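Long-range contacts in putative sugar kinase PH1459 (Pyrococcus horikoshii, PDB 3EWM), which probably phosphorylates a sugar such as fructose at the expense of ATP, as a member of the PfkB family of carbohydrate kinases: residues Asn111-Asp116 against Arg137-Glu142; Ser209-Ile214 against Leu263-Leu268. One frame throughout, in Å; residues are numbered along the deposited sequence.

Contact 1 of 2, residues Asn111-Asp116 against Arg137-Glu142; sequences NMTLND and RNPSRE
At the N-terminal end of helix 140-151, Ser140 and Pro139 receive the loop that runs from strand 100-103 to helix 119-124, with Met112 and Asn111 making the closest approaches. The backbone N of Met112 donates to Ser140 OG over 2.9 Å, with an N-H...O angle of 160°. Ser140 OG is also hydrogen-bonded to the carbonyl O of Tyr109, and the backbones of Ser140 and Phe110 are bonded as well, tying this serine to Tyr109, Phe110 and Met112. Met112, a selenomethionine, adds carbon contacts around the same hydroxyl: CB lies 3.3 Å from Ser140 OG, and the bend at chi3 (-87°) folds the methyl CE back to 3.6 Å from Ser140 OG.

Pro139, preceded by a cis peptide bond, sets its ring against the loop. Asn111 has its CG opposite the backbone N (chi1 -156°), which swings the amide round to the proline, and its OD1 rests 3.5 Å from Pro139 CG. The other end of that amide, ND2, is hydrogen-bonded to Asp82. Met112 O lies 3.4 Å from Pro139 CB; the carbonyl oxygens of Met112 and Pro139 both lie within hydrogen-bonding reach of Thr143 OG1, whose one proton they must share or take in turn.

With an alanine in place of Ser140, the Met112 N-H and the Tyr109 carbonyl would probably be left without their shared partner, and the loop less firmly held. The buried serine hydroxyl thus links two backbone groups of one loop to the start of a helix, while the proline ring packs against the amide oxygen of Asn111 and the carbonyl of Met112.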
loop_
_atom_site.group_PDB
_atom_site.type_symbol
_atom_site.label_atom_id
_atom_site.label_comp_id
_atom_site.label_asym_id
_atom_site.label_seq_id
_atom_site.Cartn_x
_atom_site.Cartn_y
_atom_site.Cartn_z
ATOM N N ASN A 111 -12.744 -6.181 3.459
ATOM C CA ASN A 111 -13.121 -7.577 3.249
ATOM C C ASN A 111 -13.829 -8.242 4.453
ATOM O O ASN A 111 -13.715 -9.453 4.656
ATOM C CB ASN A 111 -11.857 -8.376 2.895
ATOM C CG ASN A 111 -12.154 -9.641 2.117
ATOM O OD1 ASN A 111 -13.111 -9.701 1.335
ATOM N ND2 ASN A 111 -11.305 -10.649 2.293
HETATM N N MSE A 112 -14.561 -7.462 5.253
HETATM C CA MSE A 112 -15.257 -8.018 6.410
HETATM C C MSE A 112 -16.544 -8.700 6.006
HETATM O O MSE A 112 -17.323 -8.167 5.231
HETATM C CB MSE A 112 -15.551 -6.934 7.448
HETATM C CG MSE A 112 -14.327 -6.568 8.250
HETATM SE SE MSE A 112 -14.776 -5.390 9.727
HETATM C CE MSE A 112 -14.609 -3.815 8.701
ATOM N N THR A 113 -16.753 -9.897 6.524
ATOM C CA THR A 113 -18.019 -10.580 6.326
ATOM C C THR A 113 -18.651 -10.731 7.696
ATOM O O THR A 113 -18.018 -10.458 8.727
ATOM C CB THR A 113 -17.824 -11.967 5.656
ATOM O OG1 THR A 113 -16.946 -12.747 6.464
ATOM C CG2 THR A 113 -17.209 -11.823 4.257
ATOM N N LEU A 114 -19.896 -11.178 7.725
ATOM C CA LEU A 114 -20.598 -11.346 8.989
ATOM C C LEU A 114 -19.886 -12.273 9.971
ATOM O O LEU A 114 -19.950 -12.053 11.168
ATOM C CB LEU A 114 -22.015 -11.820 8.746
ATOM C CG LEU A 114 -22.879 -10.727 8.135
ATOM C CD1 LEU A 114 -24.158 -11.333 7.575
ATOM C CD2 LEU A 114 -23.182 -9.633 9.166
ATOM N N ASN A 115 -19.202 -13.286 9.446
ATOM C CA ASN A 115 -18.398 -14.194 10.265
ATOM C C ASN A 115 -17.275 -13.493 11.014
ATOM O O ASN A 115 -16.843 -13.989 12.040
ATOM C CB ASN A 115 -17.777 -15.278 9.396
ATOM C CG ASN A 115 -18.743 -15.841 8.422
ATOM O OD1 ASN A 115 -18.735 -15.466 7.241
ATOM N ND2 ASN A 115 -19.620 -16.709 8.898
ATOM N N ASP A 116 -16.808 -12.351 10.491
ATOM C CA ASP A 116 -15.689 -11.609 11.073
ATOM C C ASP A 116 -16.104 -10.743 12.257
ATOM O O ASP A 116 -15.258 -10.162 12.944
ATOM C CB ASP A 116 -15.005 -10.724 10.020
ATOM C CG ASP A 116 -14.423 -11.521 8.867
ATOM O OD1 ASP A 116 -13.934 -12.646 9.105
ATOM O OD2 ASP A 116 -14.458 -11.017 7.722
ATOM N N ARG A 137 -16.508 0.019 0.034
ATOM C CA ARG A 137 -16.355 -1.230 -0.685
ATOM C C ARG A 137 -17.088 -2.354 0.009
ATOM O O ARG A 137 -17.171 -2.391 1.224
ATOM C CB ARG A 137 -14.881 -1.632 -0.793
ATOM C CG ARG A 137 -13.987 -0.631 -1.485
ATOM C CD ARG A 137 -14.215 -0.632 -3.001
ATOM N NE ARG A 137 -13.303 0.312 -3.636
ATOM C CZ ARG A 137 -13.504 1.625 -3.712
ATOM N NH1 ARG A 137 -14.608 2.180 -3.217
ATOM N NH2 ARG A 137 -12.596 2.395 -4.293
ATOM N N ASN A 138 -17.577 -3.286 -0.798
ATOM C CA ASN A 138 -18.059 -4.542 -0.292
ATOM C C ASN A 138 -16.883 -5.509 -0.185
ATOM O O ASN A 138 -15.859 -5.278 -0.814
ATOM C CB ASN A 138 -19.142 -5.089 -1.218
ATOM C CG ASN A 138 -20.516 -4.539 -0.904
ATOM O OD1 ASN A 138 -21.319 -4.302 -1.809
ATOM N ND2 ASN A 138 -20.818 -4.377 0.372
ATOM N N PRO A 139 -17.015 -6.584 0.615
ATOM C CA PRO A 139 -18.154 -6.949 1.463
ATOM C C PRO A 139 -18.328 -6.098 2.717
ATOM O O PRO A 139 -19.361 -6.209 3.366
ATOM C CB PRO A 139 -17.834 -8.394 1.879
ATOM C CG PRO A 139 -16.342 -8.432 1.861
ATOM C CD PRO A 139 -15.956 -7.612 0.672
ATOM N N SER A 140 -17.346 -5.262 3.056
ATOM C CA SER A 140 -17.388 -4.551 4.333
ATOM C C SER A 140 -18.608 -3.635 4.456
ATOM O O SER A 140 -19.251 -3.596 5.513
ATOM C CB SER A 140 -16.110 -3.757 4.570
ATOM O OG SER A 140 -15.168 -4.578 5.234
ATOM N N ARG A 141 -18.925 -2.921 3.381
ATOM C CA ARG A 141 -20.106 -2.078 3.364
ATOM C C ARG A 141 -21.356 -2.829 3.819
ATOM O O ARG A 141 -22.005 -2.436 4.775
ATOM C CB ARG A 141 -20.328 -1.463 1.991
ATOM C CG ARG A 141 -21.685 -0.814 1.874
ATOM C CD ARG A 141 -21.644 0.255 0.829
ATOM N NE ARG A 141 -21.963 -0.254 -0.484
ATOM C CZ ARG A 141 -21.212 -0.126 -1.572
ATOM N NH1 ARG A 141 -20.037 0.488 -1.539
ATOM N NH2 ARG A 141 -21.657 -0.627 -2.715
ATOM N N GLU A 142 -21.678 -3.925 3.151
ATOM C CA GLU A 142 -22.881 -4.663 3.497
ATOM C C GLU A 142 -22.816 -5.227 4.910
ATOM O O GLU A 142 -23.799 -5.181 5.634
ATOM C CB GLU A 142 -23.205 -5.725 2.433
ATOM C CG GLU A 142 -23.857 -5.059 1.246
ATOM C CD GLU A 142 -24.018 -5.940 0.033
ATOM O OE1 GLU A 142 -24.460 -5.367 -0.988
ATOM O OE2 GLU A 142 -23.704 -7.159 0.088
#

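Contact 2 of 2, residues Ser209-Ile214 against Leu263-Leu268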
loop_
_atom_site.group_PDB
_atom_site.type_symbol
_atom_site.label_atom_id
_atom_site.label_comp_id
_atom_site.label_asym_id
_atom_site.label_seq_id
_atom_site.Cartn_x
_atom_site.Cartn_y
_atom_site.Cartn_z
ATOM N N SER A 209 -30.586 11.125 14.967
ATOM C CA SER A 209 -31.909 11.135 15.599
ATOM C C SER A 209 -31.857 11.792 16.990
ATOM O O SER A 209 -32.822 12.432 17.442
ATOM C CB SER A 209 -32.462 9.707 15.667
ATOM O OG SER A 209 -31.692 8.930 16.550
HETATM N N MSE A 210 -30.709 11.663 17.647
HETATM C CA MSE A 210 -30.526 12.166 18.994
HETATM C C MSE A 210 -29.674 13.432 19.025
HETATM O O MSE A 210 -29.926 14.339 19.827
HETATM C CB MSE A 210 -29.887 11.083 19.854
HETATM C CG MSE A 210 -29.010 11.583 20.988
HETATM SE SE MSE A 210 -28.263 10.164 22.111
HETATM C CE MSE A 210 -29.902 9.616 23.030
ATOM N N LEU A 211 -28.653 13.481 18.169
ATOM C CA LEU A 211 -27.678 14.567 18.211
ATOM C C LEU A 211 -26.882 14.693 16.929
ATOM O O LEU A 211 -26.462 13.705 16.325
ATOM C CB LEU A 211 -26.713 14.368 19.389
ATOM C CG LEU A 211 -25.609 15.412 19.549
ATOM C CD1 LEU A 211 -26.199 16.675 20.144
ATOM C CD2 LEU A 211 -24.472 14.879 20.402
ATOM N N THR A 212 -26.654 15.929 16.520
ATOM C CA THR A 212 -25.830 16.183 15.359
ATOM C C THR A 212 -24.707 17.111 15.778
ATOM O O THR A 212 -24.951 18.131 16.432
ATOM C CB THR A 212 -26.658 16.830 14.234
ATOM O OG1 THR A 212 -27.823 16.038 14.011
ATOM C CG2 THR A 212 -25.866 16.903 12.961
ATOM N N ALA A 213 -23.484 16.748 15.406
ATOM C CA ALA A 213 -22.329 17.587 15.652
ATOM C C ALA A 213 -21.841 18.039 14.303
ATOM O O ALA A 213 -21.472 17.216 13.464
ATOM C CB ALA A 213 -21.245 16.826 16.397
ATOM N N ILE A 214 -21.889 19.349 14.072
ATOM C CA ILE A 214 -21.427 19.889 12.810
ATOM C C ILE A 214 -20.129 20.614 13.083
ATOM O O ILE A 214 -20.101 21.573 13.853
ATOM C CB ILE A 214 -22.463 20.849 12.124
ATOM C CG1 ILE A 214 -23.781 20.130 11.788
ATOM C CG2 ILE A 214 -21.879 21.446 10.848
ATOM C CD1 ILE A 214 -23.644 18.789 11.060
ATOM N N LEU A 263 -28.412 14.277 27.566
ATOM C CA LEU A 263 -27.721 14.934 26.484
ATOM C C LEU A 263 -27.622 16.419 26.798
ATOM O O LEU A 263 -28.314 17.231 26.186
ATOM C CB LEU A 263 -28.516 14.736 25.208
ATOM C CG LEU A 263 -27.862 14.303 23.911
ATOM C CD1 LEU A 263 -26.638 13.418 24.137
ATOM C CD2 LEU A 263 -28.909 13.536 23.175
ATOM N N ASP A 264 -26.776 16.771 27.761
ATOM C CA ASP A 264 -26.594 18.170 28.099
ATOM C C ASP A 264 -25.625 18.813 27.105
ATOM O O ASP A 264 -24.419 18.624 27.219
ATOM C CB ASP A 264 -26.088 18.315 29.532
ATOM C CG ASP A 264 -25.988 19.772 29.973
ATOM O OD1 ASP A 264 -25.411 20.592 29.219
ATOM O OD2 ASP A 264 -26.476 20.102 31.077
ATOM N N LEU A 265 -26.153 19.596 26.163
ATOM C CA LEU A 265 -25.359 20.106 25.033
ATOM C C LEU A 265 -24.214 21.032 25.426
ATOM O O LEU A 265 -23.124 20.967 24.844
ATOM C CB LEU A 265 -26.249 20.764 23.966
ATOM C CG LEU A 265 -27.262 19.853 23.249
ATOM C CD1 LEU A 265 -27.912 20.557 22.070
ATOM C CD2 LEU A 265 -26.651 18.547 22.799
ATOM N N LEU A 266 -24.466 21.887 26.413
ATOM C CA LEU A 266 -23.430 22.756 26.973
ATOM C C LEU A 266 -22.272 21.997 27.621
ATOM O O LEU A 266 -21.115 22.277 27.332
ATOM C CB LEU A 266 -24.050 23.759 27.956
ATOM C CG LEU A 266 -24.895 24.848 27.287
ATOM C CD1 LEU A 266 -25.442 25.781 28.344
ATOM C CD2 LEU A 266 -24.049 25.637 26.260
ATOM N N LYS A 267 -22.585 21.019 28.470
ATOM C CA LYS A 267 -21.549 20.241 29.154
ATOM C C LYS A 267 -20.767 19.434 28.122
ATOM O O LYS A 267 -19.539 19.344 28.179
ATOM C CB LYS A 267 -22.169 19.300 30.192
ATOM C CG LYS A 267 -22.693 20.008 31.437
ATOM C CD LYS A 267 -23.419 19.014 32.339
ATOM C CE LYS A 267 -24.208 19.731 33.431
ATOM N NZ LYS A 267 -23.305 20.371 34.415
ATOM N N LEU A 268 -21.506 18.864 27.183
ATOM C CA LEU A 268 -20.933 18.065 26.125
ATOM C C LEU A 268 -20.065 18.944 25.215
ATOM O O LEU A 268 -18.923 18.605 24.935
ATOM C CB LEU A 268 -22.065 17.411 25.357
ATOM C CG LEU A 268 -21.738 16.470 24.216
ATOM C CD1 LEU A 268 -20.851 15.335 24.697
ATOM C CD2 LEU A 268 -23.098 15.957 23.698
#
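Leu211, at the start of strand 211-215, extends its side chain between Leu263, Leu265 and Leu268. Its CB lies 4.5 Å from Leu263 CD2, a loose apolar contact with a methyl whose modelled place is doubtful. From there CG continues opposite the backbone N (chi1 179°), carrying the fork to helix 265-279, where the two methyls part. CD1 passes Leu265 CD2 at 3.3 Å, tighter than usual for two carbons, the two side chains running alongside in opposite senses. CD2 meets Leu268 CD2 tip to tip at 3.7 Å, so the two branches touch residues one helical turn apart.

Beside this leucine, the selenomethionine Met210 lies across Leu263, against that same doubtful methyl. Asp264 is the N-cap of helix 265-279: its OD1 accepts from Lys267 N at 3.0 Å.

Other elements border the cluster: Ile257 of helix 245-259 touches both Leu211 and Leu263, Leu253 of the same helix packs on Leu268, and Lys225 of strand 220-225 borders Leu263 and Leu265. The contact thereby joins a strand of the large mixed sheet to the first turn of helix 265-279, with helix 245-259 alongside.

The two contacts lie in different parts of the single PfkB kinase fold, their centres 31 Å apart and their nearest atoms about 19 Å apart. They follow one another along the chain, contact 1 closing before contact 2 opens. Contact 1 is a polar junction between a loop and a helix start, away from the known ATP-binding residues; contact 2 is apolar and nearer to them. In contact 2 the side chain of Leu211 is about 8 Å from that of Lys190 and about 11 Å from that of Thr215, both ATP-binding, and Thr215 ends the strand that Leu211 begins. Contact 2 thus probably belongs to the packing around that site rather than to its lining.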